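PDB 5VM8: ribosomal RNA small subunit methyltransferase E from Neisseria gonorrhoeae, which probably methylates N3 of a uridine in 16S ribosomal RNA, using S-adenosyl methionine as the methyl donor. Local coordinates for residues S93-R96 / M97-L101; T100-K103 / S104-G108; D125-R128 / A129-L133; V140-A143 / C144-S147; R229-T232 / A233-A237. One frame throughout, in Å; residues are numbered along the deposited sequence.

Contact 1 (S93-R96 / M97-L101)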
# COMPACT_ATOMS: atom_id res chain seq x y z
N SER A 93 6.72 -4.76 -14.25
CA SER A 93 6.68 -3.60 -15.13
C SER A 93 5.29 -2.99 -15.22
O SER A 93 4.27 -3.68 -15.11
CB SER A 93 7.19 -3.91 -16.55
OG SER A 93 6.25 -4.53 -17.38
N GLY A 94 5.27 -1.67 -15.39
CA GLY A 94 4.12 -0.82 -15.59
C GLY A 94 2.81 -1.07 -14.87
O GLY A 94 2.73 -0.96 -13.65
N ASP A 95 1.78 -1.37 -15.68
CA ASP A 95 0.42 -1.56 -15.18
C ASP A 95 0.34 -2.66 -14.15
O ASP A 95 -0.42 -2.55 -13.18
CB ASP A 95 -0.54 -1.88 -16.33
CG ASP A 95 -1.15 -0.65 -16.92
OD1 ASP A 95 -0.71 0.45 -16.54
OD2 ASP A 95 -2.08 -0.78 -17.76
N ARG A 96 1.11 -3.72 -14.33
CA ARG A 96 0.99 -4.82 -13.39
C ARG A 96 1.41 -4.38 -11.99
O ARG A 96 0.74 -4.68 -11.00
CB ARG A 96 1.82 -5.99 -13.87
CG ARG A 96 1.74 -7.19 -12.98
CD ARG A 96 2.49 -8.32 -13.63
NE ARG A 96 2.39 -9.54 -12.85
CZ ARG A 96 1.93 -10.68 -13.35
NH1 ARG A 96 1.54 -10.73 -14.61
NH2 ARG A 96 1.88 -11.76 -12.59
N MET A 97 2.49 -3.61 -11.91
CA MET A 97 2.96 -3.08 -10.64
C MET A 97 2.02 -2.00 -10.10
O MET A 97 1.69 -1.98 -8.91
CB MET A 97 4.35 -2.50 -10.86
CG MET A 97 5.13 -2.20 -9.61
SD MET A 97 5.46 -3.69 -8.72
CE MET A 97 6.12 -3.01 -7.22
N ASP A 98 1.64 -1.05 -10.96
CA ASP A 98 0.81 0.08 -10.55
C ASP A 98 -0.54 -0.38 -10.02
O ASP A 98 -1.01 0.11 -8.99
CB ASP A 98 0.64 1.05 -11.73
CG ASP A 98 1.98 1.69 -12.20
OD1 ASP A 98 3.04 1.50 -11.57
OD2 ASP A 98 1.97 2.37 -13.25
N PHE A 99 -1.21 -1.29 -10.74
CA PHE A 99 -2.48 -1.85 -10.27
C PHE A 99 -2.29 -2.63 -8.98
O PHE A 99 -3.12 -2.54 -8.06
CB PHE A 99 -3.12 -2.73 -11.34
CG PHE A 99 -3.70 -1.96 -12.48
CD1 PHE A 99 -4.13 -0.66 -12.30
CD2 PHE A 99 -3.81 -2.52 -13.74
CE1 PHE A 99 -4.67 0.07 -13.36
CE2 PHE A 99 -4.34 -1.81 -14.80
CZ PHE A 99 -4.77 -0.51 -14.61
N THR A 100 -1.21 -3.41 -8.89
CA THR A 100 -0.97 -4.13 -7.65
C THR A 100 -0.88 -3.14 -6.50
O THR A 100 -1.58 -3.27 -5.50
CB THR A 100 0.31 -4.98 -7.76
OG1 THR A 100 0.11 -6.04 -8.71
CG2 THR A 100 0.62 -5.60 -6.43
N LEU A 101 -0.10 -2.07 -6.69
CA LEU A 101 0.11 -1.11 -5.61
C LEU A 101 -1.19 -0.38 -5.28
O LEU A 101 -1.53 -0.19 -4.11
CB LEU A 101 1.22 -0.13 -6.00
CG LEU A 101 2.63 -0.74 -5.92
CD1 LEU A 101 3.66 0.09 -6.67
CD2 LEU A 101 3.06 -0.86 -4.45
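Arg-96 O is held by two donors of one residue, Thr-100. The backbone N of Thr-100 stands 3.1 Å from it and its hydroxyl OG1 is nearer, 2.7 Å from the same Arg-96 O; the two donors come in from opposite faces of the carbonyl plane. With OG1 set beside its own backbone N (chi1 -67°), the threonine folds its hydroxyl back onto the preceding turn, so this buried polar atom is satisfied within the helix. Asp-98 N and Phe-99 N make the matching bonds to Gly-94 O and Asp-95 O, both 2.9 Å. On the outer surface of the helix, Asp-95 and Phe-99 run side by side: Asp-95 OD2 lies 3.9 Å from Phe-99 CE2, with carboxylate and ring planes turned 39° apart. Asp-95 OD1 and Asp-98 OD2, like charges, are 4.7 Å apart and not in contact; the salt bridge from Asp-98 to Arg-135 would probably ease their repulsion, as would the helix start. Arg-96 NH2 lies very close to Arg-229 O, probably a hydrogen bond, though the distance is too short to trust. These are the opening turns of helix 94-106, the helix of a beta-alpha-beta unit in the SPOUT-type methyltransferase domain.

Contact 2 (T100-K103 / S104-G108); sequences TLQK and SVELG
The last turns of helix 94-106 end here in a Schellman motif, and Lys-103 and Glu-106 are bridged along their outer side. Lys-103 NZ sits 2.9 Å from Glu-106 OE2, on the syn lone pair of that oxygen, in a salt bridge between side chains that run alongside each other. The lysine chain bends at chi2 (60°) and again at chi4, which brings NZ round within 2.8 Å of Gln-102 OE1 as well; one ammonium group thus serves a carboxylate and an amide. Gln-102 reaches the same glutamate through its aliphatic part, CG lying 3.5 Å from Glu-106 OE2, with amide and carboxylate planes 50° apart. The helix itself links strands 85-90 and 111-116 as a beta-alpha-beta crossover, and its backbone is closed by Glu-106 N to Gln-102 O at 3.1 Å and Leu-107 N to Lys-103 O at 2.9 Å. Leu-107 also lays CG 3.1 Å from Lys-103 O. On the buried side Val-105 CG2 approaches Leu-101 O at 3.2 Å; the same CG2 also meets Val-140, and CG1 meets Ala-143, both of helix 128-147. Gly-108, with phi 95°, turns the chain out of the helix, its N bonded to Val-105 O at 3.0 Å.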
# COMPACT_ATOMS: atom_id res chain seq x y z
N THR A 100 -1.21 -3.41 -8.89
CA THR A 100 -0.97 -4.13 -7.65
C THR A 100 -0.88 -3.14 -6.50
O THR A 100 -1.58 -3.27 -5.50
CB THR A 100 0.31 -4.98 -7.76
OG1 THR A 100 0.11 -6.04 -8.71
CG2 THR A 100 0.62 -5.60 -6.43
N LEU A 101 -0.10 -2.07 -6.69
CA LEU A 101 0.11 -1.11 -5.61
C LEU A 101 -1.19 -0.38 -5.28
O LEU A 101 -1.53 -0.19 -4.11
CB LEU A 101 1.22 -0.13 -6.00
CG LEU A 101 2.63 -0.74 -5.92
CD1 LEU A 101 3.66 0.09 -6.67
CD2 LEU A 101 3.06 -0.86 -4.45
N GLN A 102 -1.92 0.07 -6.30
CA GLN A 102 -3.13 0.84 -6.05
C GLN A 102 -4.22 -0.00 -5.39
O GLN A 102 -4.80 0.40 -4.37
CB GLN A 102 -3.65 1.44 -7.35
CG GLN A 102 -4.99 2.19 -7.16
CD GLN A 102 -5.51 2.74 -8.46
OE1 GLN A 102 -6.15 2.03 -9.24
NE2 GLN A 102 -5.22 3.99 -8.72
N LYS A 103 -4.52 -1.18 -5.95
CA LYS A 103 -5.67 -1.94 -5.45
C LYS A 103 -5.37 -2.57 -4.10
O LYS A 103 -6.27 -2.72 -3.27
CB LYS A 103 -6.10 -3.01 -6.45
CG LYS A 103 -7.09 -2.49 -7.51
CD LYS A 103 -6.47 -1.35 -8.30
CE LYS A 103 -7.35 -0.84 -9.38
NZ LYS A 103 -8.25 0.22 -8.81
N SER A 104 -4.10 -2.93 -3.85
CA SER A 104 -3.74 -3.49 -2.56
C SER A 104 -3.93 -2.46 -1.44
O SER A 104 -4.26 -2.83 -0.31
CB SER A 104 -2.30 -4.06 -2.63
OG SER A 104 -1.31 -3.09 -2.38
N VAL A 105 -3.72 -1.18 -1.75
CA VAL A 105 -4.00 -0.10 -0.80
C VAL A 105 -5.51 0.03 -0.57
O VAL A 105 -5.96 0.18 0.57
CB VAL A 105 -3.39 1.23 -1.28
CG1 VAL A 105 -3.87 2.39 -0.42
CG2 VAL A 105 -1.84 1.14 -1.27
N GLU A 106 -6.30 0.00 -1.64
CA GLU A 106 -7.75 0.02 -1.47
C GLU A 106 -8.21 -1.15 -0.61
O GLU A 106 -9.15 -1.01 0.17
CB GLU A 106 -8.50 -0.02 -2.80
CG GLU A 106 -8.28 1.18 -3.72
CD GLU A 106 -8.84 0.92 -5.13
OE1 GLU A 106 -9.93 0.31 -5.25
OE2 GLU A 106 -8.16 1.23 -6.12
N LEU A 107 -7.55 -2.31 -0.74
CA LEU A 107 -7.92 -3.49 0.01
C LEU A 107 -7.29 -3.53 1.40
O LEU A 107 -7.46 -4.53 2.11
CB LEU A 107 -7.56 -4.75 -0.77
CG LEU A 107 -8.29 -4.83 -2.11
CD1 LEU A 107 -7.65 -5.85 -3.02
CD2 LEU A 107 -9.77 -5.18 -1.89
N GLY A 108 -6.56 -2.50 1.79
CA GLY A 108 -6.17 -2.32 3.17
C GLY A 108 -4.80 -2.84 3.56
O GLY A 108 -4.54 -2.98 4.76

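Contact 3 (D125-R128 / A129-L133); sequences DGER and AAKRL
Glu-127 and Lys-131 carry opposite charges but make no salt bridge: Glu-127 OE1 and Lys-131 NZ are 4.1 Å apart, and the two chains pass at a slant. The nearest side-chain approach is by carbon, Lys-131 CE lying 3.6 Å from Glu-127 OE1. Lys-131, with CG beside its backbone N (chi1 -62°) and extended beyond, runs back past Glu-127 O, CG at 3.2 Å. A second charged pair lies within the turn, where Arg-128 NH1 is 3.5 Å from Asp-125 OD2; that oxygen stands well out of the guanidinium plane, so only the charges attract. Asp-125 is also bridged through OD1 to Arg-123.

Among the direct hydrogen bonds, Arg-128 NH1 gives one to Asp-125 O at 3.1 Å. The acceptor sits at the edge of the guanidinium, 5° out of its plane, yet NH1 stands above the carbonyl plane of Asp-125, and Arg-128 N reaches the same oxygen from the opposite face. Across the junction the helix starts with Lys-131 N to Glu-127 O at 3.0 Å and Arg-132 N to Arg-128 O at 2.9 Å. Arg-132 carries its guanidinium away to Arg-123 O.

Water contributes one link: water 1 donates to Gly-126 O at 2.8 Å and accepts from Ala-130 N. Gly-126 has positive phi, 66°, as the second residue of the type II' beta turn from Asp-125 to Arg-128 that leads into helix 128-147.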
# COMPACT_ATOMS: atom_id res chain seq x y z
N ASP A 125 18.87 0.82 -12.67
CA ASP A 125 20.17 1.48 -12.49
C ASP A 125 20.04 3.00 -12.55
O ASP A 125 19.01 3.56 -12.95
CB ASP A 125 21.17 1.01 -13.55
CG ASP A 125 20.60 1.10 -14.96
OD1 ASP A 125 19.85 0.18 -15.35
OD2 ASP A 125 20.90 2.07 -15.67
N GLY A 126 21.13 3.67 -12.17
CA GLY A 126 21.13 5.12 -12.10
C GLY A 126 20.17 5.63 -11.04
O GLY A 126 20.05 5.06 -9.95
N GLU A 127 19.47 6.71 -11.38
CA GLU A 127 18.42 7.25 -10.52
C GLU A 127 17.09 6.51 -10.64
O GLU A 127 16.14 6.88 -9.94
CB GLU A 127 18.19 8.73 -10.84
CG GLU A 127 19.29 9.64 -10.34
CD GLU A 127 18.81 11.06 -10.16
OE1 GLU A 127 18.33 11.65 -11.15
OE2 GLU A 127 18.90 11.57 -9.03
N ARG A 128 16.99 5.47 -11.47
CA ARG A 128 15.69 4.87 -11.75
C ARG A 128 15.05 4.27 -10.51
O ARG A 128 13.84 4.38 -10.32
CB ARG A 128 15.80 3.81 -12.84
CG ARG A 128 16.02 4.41 -14.23
CD ARG A 128 16.56 3.38 -15.19
NE ARG A 128 16.88 3.99 -16.46
CZ ARG A 128 17.97 4.70 -16.71
NH1 ARG A 128 18.89 4.88 -15.76
NH2 ARG A 128 18.14 5.25 -17.90
N ALA A 129 15.84 3.61 -9.66
CA ALA A 129 15.24 2.95 -8.51
C ALA A 129 14.55 3.97 -7.60
O ALA A 129 13.38 3.80 -7.23
CB ALA A 129 16.31 2.18 -7.74
N ALA A 130 15.23 5.08 -7.31
CA ALA A 130 14.64 6.15 -6.52
C ALA A 130 13.42 6.76 -7.20
O ALA A 130 12.43 7.09 -6.54
CB ALA A 130 15.69 7.24 -6.25
N LYS A 131 13.48 6.94 -8.52
CA LYS A 131 12.35 7.57 -9.20
C LYS A 131 11.13 6.67 -9.20
O LYS A 131 10.00 7.15 -9.04
CB LYS A 131 12.74 7.97 -10.63
CG LYS A 131 13.88 9.00 -10.71
CD LYS A 131 13.97 9.61 -12.12
CE LYS A 131 15.12 10.58 -12.28
NZ LYS A 131 15.26 10.96 -13.71
N ARG A 132 11.32 5.35 -9.35
CA ARG A 132 10.19 4.42 -9.30
C ARG A 132 9.61 4.33 -7.89
O ARG A 132 8.38 4.35 -7.72
CB ARG A 132 10.60 3.03 -9.79
CG ARG A 132 11.13 3.00 -11.21
CD ARG A 132 11.01 1.61 -11.83
NE ARG A 132 11.85 1.50 -13.03
CZ ARG A 132 11.46 1.74 -14.28
NH1 ARG A 132 10.20 2.10 -14.56
NH2 ARG A 132 12.34 1.61 -15.27
N LEU A 133 10.47 4.23 -6.88
CA LEU A 133 9.99 4.21 -5.50
C LEU A 133 9.13 5.45 -5.21
O LEU A 133 8.03 5.33 -4.67
CB LEU A 133 11.19 4.14 -4.54
CG LEU A 133 10.88 3.94 -3.06
CD1 LEU A 133 10.09 2.68 -2.87
CD2 LEU A 133 12.14 3.90 -2.19
O HOH W 1 18.04 4.87 -7.96

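Contact 4 (V140-A143 / C144-S147)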
# COMPACT_ATOMS: atom_id res chain seq x y z
N VAL A 140 0.44 5.09 -4.00
CA VAL A 140 -0.11 4.67 -2.72
C VAL A 140 -0.83 5.84 -2.03
O VAL A 140 -1.91 5.68 -1.45
CB VAL A 140 1.00 4.07 -1.84
CG1 VAL A 140 0.57 4.00 -0.37
CG2 VAL A 140 1.39 2.68 -2.37
N ILE A 141 -0.21 7.02 -2.05
CA ILE A 141 -0.80 8.18 -1.39
C ILE A 141 -2.14 8.53 -2.02
O ILE A 141 -3.13 8.80 -1.32
CB ILE A 141 0.20 9.35 -1.44
CG1 ILE A 141 1.33 9.10 -0.45
CG2 ILE A 141 -0.51 10.69 -1.21
CD1 ILE A 141 2.56 9.96 -0.71
N SER A 142 -2.18 8.54 -3.35
CA SER A 142 -3.42 8.83 -4.06
C SER A 142 -4.50 7.82 -3.71
O SER A 142 -5.67 8.20 -3.54
CB SER A 142 -3.16 8.85 -5.56
OG SER A 142 -2.46 10.02 -5.90
N ALA A 143 -4.13 6.55 -3.59
CA ALA A 143 -5.11 5.51 -3.28
C ALA A 143 -5.66 5.69 -1.89
O ALA A 143 -6.83 5.39 -1.64
CB ALA A 143 -4.49 4.12 -3.45
N CYS A 144 -4.85 6.24 -0.98
CA CYS A 144 -5.35 6.56 0.35
C CYS A 144 -6.32 7.74 0.30
O CYS A 144 -7.35 7.74 0.99
CB CYS A 144 -4.20 6.84 1.31
SG CYS A 144 -3.20 5.36 1.66
N GLU A 145 -5.99 8.75 -0.50
CA GLU A 145 -6.88 9.89 -0.67
C GLU A 145 -8.25 9.46 -1.20
O GLU A 145 -9.28 9.98 -0.76
CB GLU A 145 -6.23 10.94 -1.56
CG GLU A 145 -5.00 11.64 -0.95
CD GLU A 145 -4.31 12.62 -1.91
OE1 GLU A 145 -4.50 12.52 -3.14
OE2 GLU A 145 -3.56 13.50 -1.43
N GLN A 146 -8.27 8.51 -2.15
CA GLN A 146 -9.51 8.07 -2.77
C GLN A 146 -10.31 7.10 -1.89
O GLN A 146 -11.53 7.21 -1.75
CB GLN A 146 -9.20 7.41 -4.12
CG GLN A 146 -10.37 6.69 -4.80
CD GLN A 146 -10.58 5.26 -4.31
OE1 GLN A 146 -9.63 4.53 -4.05
NE2 GLN A 146 -11.85 4.86 -4.15
N SER A 147 -9.63 6.09 -1.33
CA SER A 147 -10.33 5.05 -0.58
C SER A 147 -10.67 5.47 0.83
O SER A 147 -11.36 4.73 1.55
CB SER A 147 -9.46 3.80 -0.51
OG SER A 147 -8.35 4.08 0.31
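Four consecutive backbone bonds of regular alpha-helical spacing join the segments, Cys-144 N to Val-140 O, Glu-145 N to Ile-141 O, Gln-146 N to Ser-142 O and Ser-147 N to Ala-143 O, and all fall between 2.9 and 3.0 Å. The last of these acceptors is shared. Ser-147 OG gives a second bond to Ala-143 O at 2.8 Å, and the hydroxyl and the amide N of Ser-147 arrive from opposite faces of that carbonyl plane. Here the hydroxyl stands between its own backbone N and carbonyl carbon (chi1 69°), one of the settings from which it can reach the preceding turn.

Glu-145 extends beyond CG, with CG beside its backbone N, and leans over the previous turn: CG lies 3.4 Å from Ile-141 O, and OE2 passes 4.2 Å from Ile-141 CG2. The carboxylate itself points to the other domain, OE1 bonding to His-33 NE2 and OE2 to Tyr-13 N. Since strand 11-13 belongs to the five-stranded sheet and His-33 lies on helix 28-36 of the PUA-type part, the end of helix 128-147 is a junction between the RNA methyltransferase part and the N-terminal part. Arg-11 adds to it by donating to the carbonyls of Cys-144 and Glu-145.

On the inner side Cys-144 SG comes 3.4 Å from Val-140 O and only loosely, at 4.5 Å, to Val-140 CG1. The same cysteine packs against Val-105 of helix 94-106.

Contact 5 (R229-T232 / A233-A237); sequences RTET and APLAA
The flat peptide carbonyl of Thr-230 receives Ala-233 N over its face: the donor stands 50° out of the carbonyl plane, 3.2 Å from Thr-230 O, and so misses the lone-pair directions. The carbonyl of Thr-232 is met quite differently, Ala-236 N approaching Thr-232 O almost end-on; the 2.6 Å between them is short for such a bond and deserves caution at this resolution. The third carbonyl, that of Glu-231, is surrounded mainly by carbon. Pro-234 CG and CD are each 3.2 Å from Glu-231 O, Leu-235 CG is 3.1 Å from the same oxygen, and the hydrogen bond from Leu-235 N to it is weak at 3.4 Å.

Pro-234 bears on the first of these carbonyls. Having no N-H, it cannot bond to Thr-230 O, which is consistent with that oxygen taking Ala-233 N, three residues ahead. This is a proline in the first turn of helix 232-244, and its ring lies against Phe-197 and Val-199 of strand 195-199 in the parallel sheet. The preceding loop, which leaves strand 219-222, probably belongs to the trefoil-knotted region of the SPOUT fold.

Leu-235 holds CG beside its backbone N (chi1 -53°), which brings the branch point CG up to the oxygen end of the Glu-231 carbonyl; CD1 also comes 4.3 Å from Glu-231 CG. The Glu-231 side chain touches Arg-96, Phe-99 and Thr-100 of helix 94-106. Thr-230 OG1 and Thr-232 OG1 share a hydrogen bond, 3.1 Å long, in which either may donate.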
# COMPACT_ATOMS: atom_id res chain seq x y z
N ARG A 229 -2.22 -15.93 -13.20
CA ARG A 229 -0.90 -15.43 -13.58
C ARG A 229 -0.72 -13.93 -13.42
O ARG A 229 0.41 -13.44 -13.58
CB ARG A 229 -0.62 -15.83 -15.03
N THR A 230 -1.79 -13.18 -13.18
CA THR A 230 -1.75 -11.72 -13.24
C THR A 230 -1.67 -11.10 -11.85
O THR A 230 -1.67 -11.79 -10.83
CB THR A 230 -2.98 -11.21 -14.00
OG1 THR A 230 -4.17 -11.74 -13.39
CG2 THR A 230 -2.92 -11.67 -15.46
N GLU A 231 -1.73 -9.77 -11.81
CA GLU A 231 -1.84 -9.05 -10.55
C GLU A 231 -3.13 -9.37 -9.82
O GLU A 231 -3.25 -9.02 -8.64
CB GLU A 231 -1.72 -7.55 -10.77
CG GLU A 231 -2.89 -6.92 -11.55
CD GLU A 231 -2.68 -7.06 -13.02
OE1 GLU A 231 -1.78 -7.85 -13.37
OE2 GLU A 231 -3.35 -6.37 -13.83
N THR A 232 -4.08 -10.05 -10.47
CA THR A 232 -5.32 -10.42 -9.78
C THR A 232 -5.06 -11.36 -8.62
O THR A 232 -5.76 -11.28 -7.60
CB THR A 232 -6.29 -11.06 -10.76
OG1 THR A 232 -6.46 -10.20 -11.88
CG2 THR A 232 -7.67 -11.32 -10.09
N ALA A 233 -4.08 -12.26 -8.74
CA ALA A 233 -3.82 -13.25 -7.69
C ALA A 233 -3.46 -12.62 -6.35
O ALA A 233 -4.09 -12.98 -5.34
CB ALA A 233 -2.74 -14.23 -8.16
N PRO A 234 -2.50 -11.69 -6.24
CA PRO A 234 -2.28 -11.04 -4.94
C PRO A 234 -3.46 -10.19 -4.47
O PRO A 234 -3.74 -10.13 -3.26
CB PRO A 234 -1.05 -10.16 -5.18
CG PRO A 234 -0.96 -9.97 -6.68
CD PRO A 234 -1.48 -11.29 -7.23
N LEU A 235 -4.15 -9.51 -5.38
CA LEU A 235 -5.33 -8.75 -5.00
C LEU A 235 -6.42 -9.68 -4.46
O LEU A 235 -7.01 -9.42 -3.40
CB LEU A 235 -5.84 -7.94 -6.19
CG LEU A 235 -4.72 -7.09 -6.78
CD1 LEU A 235 -5.20 -6.34 -8.01
CD2 LEU A 235 -4.18 -6.15 -5.72
N ALA A 236 -6.71 -10.76 -5.19
CA ALA A 236 -7.74 -11.69 -4.72
C ALA A 236 -7.37 -12.25 -3.36
O ALA A 236 -8.24 -12.42 -2.50
CB ALA A 236 -7.96 -12.80 -5.74
N ALA A 237 -6.07 -12.49 -3.12
CA ALA A 237 -5.61 -13.09 -1.88
C ALA A 237 -5.80 -12.15 -0.70
O ALA A 237 -6.28 -12.57 0.37
CB ALA A 237 -4.14 -13.51 -2.01

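All five contacts lie in the RNA methyltransferase domain and come along the chain in order, the first two overlapping at Thr-100 and Leu-101. Contacts 1 and 2, centres 10 Å apart, cover helix 94-106; contacts 3 and 4, centres 22 Å apart, lie toward the start and at the end of helix 128-147; contact 5 opens helix 232-244. Contact 2 touches both contact 4 (centres 9 Å) and contact 5 (11 Å), whereas contacts 4 and 5 are 20 Å apart, so helix 94-106 lies between its two neighbours. Contact 1 meets contact 5 through Arg-96 and Thr-100, which joins an early helix of the domain to the late loop of its probable knot.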